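Local coordinates for resiniferatoxin-binding, phosphotriesterase-related protein (Rhodobacter sphaeroides 2.4.1, PDB 3K2G), which probably acts as a metal-dependent phosphoric diester hydrolase, holding a pair of zinc ions in a TIM-barrel fold of the phosphotriesterase family, at residues Met17-Pro22 against Arg120-Thr125; Gly176-Ser181 against Glu189-Gly194; Val208-Trp213 against His218-Leu223. All coordinates share one frame; numbering follows the deposited sequence.

The three contacts follow one another along the chain without overlapping. Interaction 1 sets the N-terminal hairpin 15-24 against helix 115-125; it lies far from the metals, its centre about 26 Å from that of interaction 2 and about 30 Å from that of interaction 3. Interactions 2 and 3 are neighbours, their centres about 9 Å apart, in successive strand-helix units of the parallel barrel: strand 175-178 with helix 186-202, then strand 206-208 with helix 217-226. I178 O and H209 N probably hydrogen-bond at 2.8 Å, and E177 and H209 bind the same zinc ion. Two helix-packing contacts thus stand directly behind the metal site, while interaction 1 joins the hairpin to the barrel's outer layer.

Interaction 1: Met17-Pro22 against Arg120-Thr125; sequences MTVDGP and RISAET
The hydroxyl of S122 lies among several acceptors: OG is 2.9 Å from D20 OD2, and also within hydrogen-bonding reach of the carbonyl O of R119 and, weakly, that of L118 one helical turn back. The arrangement is a two-residue beta-hairpin, strands 15-18 and 21-24 joined by a type I turn from T18 to G21, whose tip rests on the last turns of helix 115-125 in the TIM barrel. D20 offers one carboxylate oxygen to the helix; OD2 also passes 3.5 Å from S122 CB. On S122, OG sits between the backbone N and the carbonyl carbon (chi1 67°), a setting that lets it face D20 while staying close to the preceding turn. V19, the other tip residue, brings a methyl to the same hydroxyl, CG2 3.9 Å from S122 OG; the apolar packing of this buried valine is on L118, V129 and M131. Its backbone bonds to V129 of strand 128-131, and its O accepts from R119 NE, tying the tip to both the helix and the strand that follows. The hairpin has its own bracing. G21 O takes T18 N and also T18 OG1, the latter at 2.7 Å and on a lone pair in the carbonyl plane. The same OG1 accepts from D20 N at 3.2 Å, an ST turn that steadies the backbone of the residue carrying the carboxylate. On the helix side, R120 and E124 form a salt bridge one turn apart, and R120 also pairs with D86. Near the helix end, I121 O is gripped from opposite faces of its plane, by T125 N and by T125 OG1 at 2.7 Å.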
loop_
_atom_site.group_PDB
_atom_site.type_symbol
_atom_site.label_atom_id
_atom_site.label_comp_id
_atom_site.label_asym_id
_atom_site.label_seq_id
_atom_site.Cartn_x
_atom_site.Cartn_y
_atom_site.Cartn_z
HETATM N N MSE B 17 -33.269 -28.097 4.233
HETATM C CA MSE B 17 -33.258 -29.538 4.034
HETATM C C MSE B 17 -31.968 -30.230 4.455
HETATM O O MSE B 17 -30.935 -30.057 3.816
HETATM C CB MSE B 17 -33.521 -29.863 2.567
HETATM C CG MSE B 17 -33.622 -31.362 2.279
HETATM SE SE MSE B 17 -35.144 -32.251 3.122
HETATM C CE MSE B 17 -36.509 -31.681 1.831
ATOM N N THR B 18 -32.033 -31.017 5.524
ATOM C CA THR B 18 -30.867 -31.763 5.991
ATOM C C THR B 18 -31.066 -33.216 5.562
ATOM O O THR B 18 -32.149 -33.587 5.098
ATOM C CB THR B 18 -30.728 -31.737 7.525
ATOM O OG1 THR B 18 -31.753 -32.543 8.114
ATOM C CG2 THR B 18 -30.842 -30.324 8.048
ATOM N N VAL B 19 -30.032 -34.036 5.721
ATOM C CA VAL B 19 -30.110 -35.444 5.343
ATOM C C VAL B 19 -31.170 -36.193 6.141
ATOM O O VAL B 19 -31.563 -37.301 5.777
ATOM C CB VAL B 19 -28.766 -36.156 5.557
ATOM C CG1 VAL B 19 -27.719 -35.567 4.629
ATOM C CG2 VAL B 19 -28.343 -36.028 7.013
ATOM N N ASP B 20 -31.617 -35.598 7.240
ATOM C CA ASP B 20 -32.636 -36.222 8.068
ATOM C C ASP B 20 -33.972 -35.504 7.914
ATOM O O ASP B 20 -34.877 -35.688 8.724
ATOM C CB ASP B 20 -32.218 -36.219 9.538
ATOM C CG ASP B 20 -30.914 -36.959 9.773
ATOM O OD1 ASP B 20 -30.780 -38.112 9.294
ATOM O OD2 ASP B 20 -30.028 -36.387 10.440
ATOM N N GLY B 21 -34.088 -34.681 6.880
ATOM C CA GLY B 21 -35.334 -33.975 6.661
ATOM C C GLY B 21 -35.262 -32.482 6.919
ATOM O O GLY B 21 -34.202 -31.950 7.248
ATOM N N PRO B 22 -36.395 -31.778 6.775
ATOM C CA PRO B 22 -36.481 -30.334 6.985
ATOM C C PRO B 22 -36.375 -29.902 8.436
ATOM O O PRO B 22 -36.804 -30.607 9.347
ATOM C CB PRO B 22 -37.852 -29.980 6.408
ATOM C CG PRO B 22 -38.117 -31.076 5.431
ATOM C CD PRO B 22 -37.646 -32.278 6.186
ATOM N N ARG B 120 -25.343 -41.498 9.171
ATOM C CA ARG B 120 -24.762 -42.171 10.324
ATOM C C ARG B 120 -23.995 -41.134 11.139
ATOM O O ARG B 120 -24.035 -41.140 12.370
ATOM C CB ARG B 120 -23.821 -43.295 9.884
ATOM C CG ARG B 120 -23.094 -43.956 11.044
ATOM C CD ARG B 120 -22.123 -45.024 10.577
ATOM N NE ARG B 120 -21.157 -45.346 11.625
ATOM C CZ ARG B 120 -20.088 -46.118 11.455
ATOM N NH1 ARG B 120 -19.835 -46.663 10.273
ATOM N NH2 ARG B 120 -19.261 -46.331 12.469
ATOM N N ILE B 121 -23.308 -40.231 10.446
ATOM C CA ILE B 121 -22.545 -39.193 11.126
ATOM C C ILE B 121 -23.471 -38.259 11.902
ATOM O O ILE B 121 -23.224 -37.957 13.069
ATOM C CB ILE B 121 -21.705 -38.373 10.124
ATOM C CG1 ILE B 121 -20.700 -39.297 9.428
ATOM C CG2 ILE B 121 -20.994 -37.241 10.845
ATOM C CD1 ILE B 121 -19.871 -38.625 8.362
ATOM N N SER B 122 -24.545 -37.810 11.258
ATOM C CA SER B 122 -25.489 -36.920 11.922
ATOM C C SER B 122 -26.152 -37.649 13.086
ATOM O O SER B 122 -26.369 -37.071 14.149
ATOM C CB SER B 122 -26.562 -36.434 10.942
ATOM O OG SER B 122 -27.400 -37.498 10.528
ATOM N N ALA B 123 -26.463 -38.924 12.883
ATOM C CA ALA B 123 -27.104 -39.712 13.929
ATOM C C ALA B 123 -26.219 -39.881 15.164
ATOM O O ALA B 123 -26.671 -39.672 16.288
ATOM C CB ALA B 123 -27.507 -41.079 13.384
ATOM N N GLU B 124 -24.955 -40.239 14.957
ATOM C CA GLU B 124 -24.040 -40.451 16.077
ATOM C C GLU B 124 -23.427 -39.203 16.704
ATOM O O GLU B 124 -22.976 -39.249 17.847
ATOM C CB GLU B 124 -22.917 -41.403 15.663
ATOM C CG GLU B 124 -23.388 -42.813 15.356
ATOM C CD GLU B 124 -22.243 -43.738 15.008
ATOM O OE1 GLU B 124 -21.229 -43.713 15.731
ATOM O OE2 GLU B 124 -22.358 -44.494 14.019
ATOM N N THR B 125 -23.412 -38.089 15.977
ATOM C CA THR B 125 -22.824 -36.864 16.514
ATOM C C THR B 125 -23.867 -35.879 17.019
ATOM O O THR B 125 -23.574 -35.046 17.874
ATOM C CB THR B 125 -21.983 -36.138 15.459
ATOM O OG1 THR B 125 -22.839 -35.684 14.405
ATOM C CG2 THR B 125 -20.925 -37.069 14.890
#

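Interaction 2: Gly176-Ser181 against Glu189-Gly194. With ZN (zinc ion), chain I; ZN (zinc ion), chain J.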
loop_
_atom_site.group_PDB
_atom_site.type_symbol
_atom_site.label_atom_id
_atom_site.label_comp_id
_atom_site.label_asym_id
_atom_site.label_seq_id
_atom_site.Cartn_x
_atom_site.Cartn_y
_atom_site.Cartn_z
ATOM N N GLY B 176 -24.472 -27.991 -4.746
ATOM C CA GLY B 176 -23.087 -27.625 -4.885
ATOM C C GLY B 176 -21.742 -28.111 -4.412
ATOM O O GLY B 176 -21.526 -29.150 -3.795
ATOM N N GLU B 177 -20.843 -27.214 -4.804
ATOM C CA GLU B 177 -19.408 -27.230 -4.711
ATOM C C GLU B 177 -19.326 -27.580 -6.195
ATOM O O GLU B 177 -18.871 -28.657 -6.579
ATOM C CB GLU B 177 -18.856 -28.365 -3.848
ATOM C CG GLU B 177 -17.390 -28.739 -4.169
ATOM C CD GLU B 177 -16.338 -28.062 -3.292
ATOM O OE1 GLU B 177 -15.785 -27.015 -3.698
ATOM O OE2 GLU B 177 -16.063 -28.592 -2.195
ATOM N N ILE B 178 -19.864 -26.687 -7.027
ATOM C CA ILE B 178 -19.840 -26.900 -8.467
ATOM C C ILE B 178 -18.443 -26.545 -8.946
ATOM O O ILE B 178 -17.944 -25.461 -8.659
ATOM C CB ILE B 178 -20.863 -26.019 -9.219
ATOM C CG1 ILE B 178 -22.276 -26.228 -8.660
ATOM C CG2 ILE B 178 -20.843 -26.372 -10.705
ATOM C CD1 ILE B 178 -22.804 -27.654 -8.783
ATOM N N GLY B 179 -17.821 -27.461 -9.677
ATOM C CA GLY B 179 -16.468 -27.231 -10.144
ATOM C C GLY B 179 -16.208 -26.269 -11.289
ATOM O O GLY B 179 -16.794 -26.370 -12.367
ATOM N N VAL B 180 -15.321 -25.314 -11.034
ATOM C CA VAL B 180 -14.894 -24.345 -12.028
ATOM C C VAL B 180 -13.372 -24.259 -11.874
ATOM O O VAL B 180 -12.871 -23.814 -10.843
ATOM C CB VAL B 180 -15.509 -22.949 -11.787
ATOM C CG1 VAL B 180 -15.014 -21.976 -12.848
ATOM C CG2 VAL B 180 -17.033 -23.037 -11.821
ATOM N N SER B 181 -12.643 -24.709 -12.890
ATOM C CA SER B 181 -11.184 -24.689 -12.849
ATOM C C SER B 181 -10.659 -23.386 -13.435
ATOM O O SER B 181 -11.421 -22.598 -13.993
ATOM C CB SER B 181 -10.623 -25.854 -13.658
ATOM O OG SER B 181 -10.816 -25.630 -15.046
ATOM N N GLU B 189 -18.552 -25.196 -17.714
ATOM C CA GLU B 189 -19.510 -24.130 -17.990
ATOM C C GLU B 189 -20.908 -24.725 -18.109
ATOM O O GLU B 189 -21.879 -24.163 -17.596
ATOM C CB GLU B 189 -19.159 -23.404 -19.291
ATOM C CG GLU B 189 -20.035 -22.186 -19.555
ATOM C CD GLU B 189 -19.681 -21.463 -20.844
ATOM O OE1 GLU B 189 -18.512 -21.054 -21.002
ATOM O OE2 GLU B 189 -20.578 -21.295 -21.698
ATOM N N LYS B 190 -21.001 -25.859 -18.802
ATOM C CA LYS B 190 -22.275 -26.551 -18.980
ATOM C C LYS B 190 -22.771 -26.990 -17.611
ATOM O O LYS B 190 -23.952 -26.870 -17.290
ATOM C CB LYS B 190 -22.099 -27.785 -19.865
ATOM C CG LYS B 190 -23.398 -28.542 -20.142
ATOM C CD LYS B 190 -23.130 -29.866 -20.844
ATOM C CE LYS B 190 -22.341 -30.809 -19.947
ATOM N NZ LYS B 190 -21.931 -32.052 -20.650
ATOM N N SER B 191 -21.850 -27.512 -16.809
ATOM C CA SER B 191 -22.171 -27.964 -15.468
ATOM C C SER B 191 -22.745 -26.811 -14.647
ATOM O O SER B 191 -23.782 -26.955 -13.999
ATOM C CB SER B 191 -20.908 -28.500 -14.788
ATOM O OG SER B 191 -21.135 -28.759 -13.416
ATOM N N LEU B 192 -22.066 -25.669 -14.683
ATOM C CA LEU B 192 -22.503 -24.495 -13.935
ATOM C C LEU B 192 -23.842 -23.952 -14.421
ATOM O O LEU B 192 -24.655 -23.496 -13.620
ATOM C CB LEU B 192 -21.444 -23.391 -14.004
ATOM C CG LEU B 192 -21.761 -22.137 -13.176
ATOM C CD1 LEU B 192 -21.962 -22.525 -11.718
ATOM C CD2 LEU B 192 -20.638 -21.122 -13.309
ATOM N N ARG B 193 -24.066 -23.988 -15.732
ATOM C CA ARG B 193 -25.325 -23.510 -16.295
ATOM C C ARG B 193 -26.471 -24.400 -15.821
ATOM O O ARG B 193 -27.544 -23.910 -15.471
ATOM C CB ARG B 193 -25.267 -23.499 -17.827
ATOM C CG ARG B 193 -24.343 -22.434 -18.410
ATOM C CD ARG B 193 -24.445 -22.382 -19.930
ATOM N NE ARG B 193 -23.620 -21.327 -20.518
ATOM C CZ ARG B 193 -23.838 -20.023 -20.365
ATOM N NH1 ARG B 193 -24.859 -19.594 -19.640
ATOM N NH2 ARG B 193 -23.028 -19.143 -20.935
ATOM N N GLY B 194 -26.234 -25.707 -15.798
ATOM C CA GLY B 194 -27.259 -26.631 -15.344
ATOM C C GLY B 194 -27.544 -26.413 -13.867
ATOM O O GLY B 194 -28.686 -26.520 -13.413
HETATM ZN ZN ZN I . -14.426 -28.336 -0.667
HETATM ZN ZN ZN J . -13.438 -26.788 -3.794
HETATM O O HOH W 1 -13.056 -27.814 -1.971
HETATM O O HOH W 2 -11.097 -27.309 -3.583
#
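I178 meets S191 and L192 through one methyl, CG2, which lies 3.6 Å from S191 OG and 4.1 Å from both CA and CD1 of L192. This is strand-to-helix packing inside a beta-alpha-beta unit of the TIM barrel, strand 175-178 followed by helix 186-202 and strand 206-208. The methyl stands anti to the backbone N of I178, which sends it to the helix surface, where it rests between a serine hydroxyl and a leucine. The leucine divides its ends: CD1 turns to I178 and CD2 to V180 CG2, at 4.3 Å. No hydrogen bond crosses; the join is buried and essentially apolar. Further out, V208 touches both V180 and L192, and L223 closes over L192 from helix 217-226, while Y135 and M141 pack on S191. I178 and G179 are fixed in the backbone by bonds to M207, H209 and Y135. E177, one residue before I178, sends its chain the other way, to the metals. Bent at chi2 (95°), it bridges the two zinc ions, a place many phosphotriesterases give to a carboxylated lysine. H34, H36 and D304 help hold one zinc ion, H209 and H238 the other, and a water 2.0 Å from the first zinc also joins them. E177 OE2 binds that first zinc at 2.2 Å and OE1 the second at 2.4 Å.

Interaction 3: Val208-Trp213 against His218-Leu223. With ZN (zinc ion), chain J.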
loop_
_atom_site.group_PDB
_atom_site.type_symbol
_atom_site.label_atom_id
_atom_site.label_comp_id
_atom_site.label_asym_id
_atom_site.label_seq_id
_atom_site.Cartn_x
_atom_site.Cartn_y
_atom_site.Cartn_z
ATOM N N VAL B 208 -20.443 -22.382 -5.496
ATOM C CA VAL B 208 -19.497 -22.591 -6.578
ATOM C C VAL B 208 -18.031 -22.598 -6.158
ATOM O O VAL B 208 -17.541 -21.667 -5.513
ATOM C CB VAL B 208 -19.682 -21.512 -7.675
ATOM C CG1 VAL B 208 -18.761 -21.791 -8.850
ATOM C CG2 VAL B 208 -21.131 -21.489 -8.146
ATOM N N HIS B 209 -17.335 -23.660 -6.553
ATOM C CA HIS B 209 -15.916 -23.811 -6.276
ATOM C C HIS B 209 -15.152 -22.895 -7.230
ATOM O O HIS B 209 -15.349 -22.929 -8.443
ATOM C CB HIS B 209 -15.472 -25.255 -6.513
ATOM C CG HIS B 209 -13.993 -25.411 -6.703
ATOM N ND1 HIS B 209 -13.175 -25.956 -5.739
ATOM C CD2 HIS B 209 -13.184 -25.072 -7.735
ATOM C CE1 HIS B 209 -11.924 -25.943 -6.165
ATOM N NE2 HIS B 209 -11.901 -25.410 -7.374
ATOM N N LEU B 210 -14.267 -22.080 -6.672
ATOM C CA LEU B 210 -13.445 -21.171 -7.470
ATOM C C LEU B 210 -12.000 -21.590 -7.373
ATOM O O LEU B 210 -11.583 -22.208 -6.387
ATOM C CB LEU B 210 -13.573 -19.741 -6.975
ATOM C CG LEU B 210 -14.896 -18.989 -7.137
ATOM C CD1 LEU B 210 -14.818 -17.590 -6.507
ATOM C CD2 LEU B 210 -15.205 -18.881 -8.610
ATOM N N PRO B 211 -11.368 -21.442 -8.421
ATOM C CA PRO B 211 -9.905 -21.475 -8.372
ATOM C C PRO B 211 -9.308 -20.220 -7.721
ATOM O O PRO B 211 -9.207 -19.217 -8.416
ATOM C CB PRO B 211 -9.494 -21.443 -9.847
ATOM C CG PRO B 211 -10.573 -20.687 -10.517
ATOM C CD PRO B 211 -11.817 -20.946 -9.716
ATOM N N GLY B 212 -9.359 -20.311 -6.419
ATOM C CA GLY B 212 -8.974 -19.171 -5.576
ATOM C C GLY B 212 -7.812 -18.247 -5.942
ATOM O O GLY B 212 -7.914 -17.006 -5.835
ATOM N N TRP B 213 -6.785 -18.928 -6.557
ATOM C CA TRP B 213 -5.576 -18.141 -6.841
ATOM C C TRP B 213 -5.745 -17.461 -8.184
ATOM O O TRP B 213 -4.807 -16.886 -8.687
ATOM C CB TRP B 213 -4.318 -19.032 -6.821
ATOM C CG TRP B 213 -3.877 -19.383 -5.451
ATOM C CD1 TRP B 213 -2.974 -18.708 -4.684
ATOM C CD2 TRP B 213 -4.328 -20.486 -4.671
ATOM N NE1 TRP B 213 -2.831 -19.326 -3.466
ATOM C CE2 TRP B 213 -3.654 -20.423 -3.430
ATOM C CE3 TRP B 213 -5.241 -21.528 -4.898
ATOM C CZ2 TRP B 213 -3.865 -21.362 -2.417
ATOM C CZ3 TRP B 213 -5.452 -22.463 -3.891
ATOM C CH2 TRP B 213 -4.765 -22.373 -2.665
ATOM N N HIS B 218 -16.114 -12.960 -11.169
ATOM C CA HIS B 218 -17.078 -12.115 -11.864
ATOM C C HIS B 218 -17.639 -12.813 -13.102
ATOM O O HIS B 218 -18.809 -12.638 -13.437
ATOM C CB HIS B 218 -16.456 -10.763 -12.229
ATOM C CG HIS B 218 -16.477 -9.768 -11.106
ATOM N ND1 HIS B 218 -17.644 -9.223 -10.614
ATOM C CD2 HIS B 218 -15.477 -9.241 -10.359
ATOM C CE1 HIS B 218 -17.363 -8.408 -9.615
ATOM N NE2 HIS B 218 -16.053 -8.402 -9.439
ATOM N N ARG B 219 -16.817 -13.610 -13.780
ATOM C CA ARG B 219 -17.295 -14.335 -14.955
ATOM C C ARG B 219 -18.287 -15.404 -14.492
ATOM O O ARG B 219 -19.272 -15.698 -15.178
ATOM C CB ARG B 219 -16.131 -14.999 -15.702
ATOM C CG ARG B 219 -16.590 -15.873 -16.865
ATOM C CD ARG B 219 -15.440 -16.565 -17.588
ATOM N NE ARG B 219 -15.933 -17.466 -18.630
ATOM C CZ ARG B 219 -15.166 -18.286 -19.344
ATOM N NH1 ARG B 219 -13.856 -18.326 -19.134
ATOM N NH2 ARG B 219 -15.710 -19.071 -20.267
ATOM N N VAL B 220 -18.016 -15.985 -13.324
ATOM C CA VAL B 220 -18.887 -17.009 -12.748
ATOM C C VAL B 220 -20.242 -16.393 -12.431
ATOM O O VAL B 220 -21.275 -16.953 -12.789
ATOM C CB VAL B 220 -18.301 -17.613 -11.431
ATOM C CG1 VAL B 220 -19.408 -18.274 -10.608
ATOM C CG2 VAL B 220 -17.232 -18.648 -11.756
ATOM N N LEU B 221 -20.234 -15.241 -11.761
ATOM C CA LEU B 221 -21.486 -14.573 -11.410
ATOM C C LEU B 221 -22.233 -14.095 -12.652
ATOM O O LEU B 221 -23.467 -14.089 -12.675
ATOM C CB LEU B 221 -21.231 -13.394 -10.466
ATOM C CG LEU B 221 -20.732 -13.758 -9.062
ATOM C CD1 LEU B 221 -20.662 -12.496 -8.197
ATOM C CD2 LEU B 221 -21.664 -14.790 -8.419
ATOM N N ASP B 222 -21.490 -13.694 -13.680
ATOM C CA ASP B 222 -22.113 -13.243 -14.925
ATOM C C ASP B 222 -22.947 -14.390 -15.496
ATOM O O ASP B 222 -24.063 -14.183 -15.976
ATOM C CB ASP B 222 -21.051 -12.837 -15.960
ATOM C CG ASP B 222 -20.459 -11.455 -15.699
ATOM O OD1 ASP B 222 -20.873 -10.779 -14.736
ATOM O OD2 ASP B 222 -19.569 -11.046 -16.474
ATOM N N LEU B 223 -22.398 -15.599 -15.441
ATOM C CA LEU B 223 -23.088 -16.773 -15.963
ATOM C C LEU B 223 -24.295 -17.140 -15.097
ATOM O O LEU B 223 -25.387 -17.410 -15.607
ATOM C CB LEU B 223 -22.112 -17.947 -16.058
ATOM C CG LEU B 223 -22.677 -19.267 -16.586
ATOM C CD1 LEU B 223 -21.552 -20.121 -17.148
ATOM C CD2 LEU B 223 -23.405 -19.998 -15.462
HETATM ZN ZN ZN J . -13.438 -26.788 -3.794
HETATM O O HOH W 1 -13.056 -27.814 -1.971
HETATM O O HOH W 2 -11.097 -27.309 -3.583
#
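V220 of helix 217-226 divides its two methyls between V208 and L210, and the two meetings differ in orientation. The pattern belongs to a TIM-barrel strand-loop-helix step, in which the end of strand 206-208 and the residues after it lie under the helix that follows. V208 and V220 point at each other tip to tip, CG1 against CG1 at 4.0 Å; on each valine CG1 is the branch anti to the backbone N (chi1 160° for V220). L210 instead crosses V220 obliquely. Although its CB starts off to the side of the helix, the chain end swings closer and CD2 comes to 3.7 Å from V220 CG2, the tighter of the two meetings. L236 of strand 234-236 touches both L210 and V220, continuing the buried apolar packing between barrel and helix. Between the two packing residues, H209 turns its ring the opposite way, to the zinc ion that E177 and H238 also bind. The imidazole is flanked by other rings: it meets Y136 edge-to-face and H238 with the planes about 75° apart. Just beyond, the chain bends in an inverse gamma turn centred on P211, with a weak bond from G212 N to L210 O. The metal bond itself runs from H209 ND1 to zinc at 2.1 Å, and a zinc-bound water sits at the ring edge, in its plane.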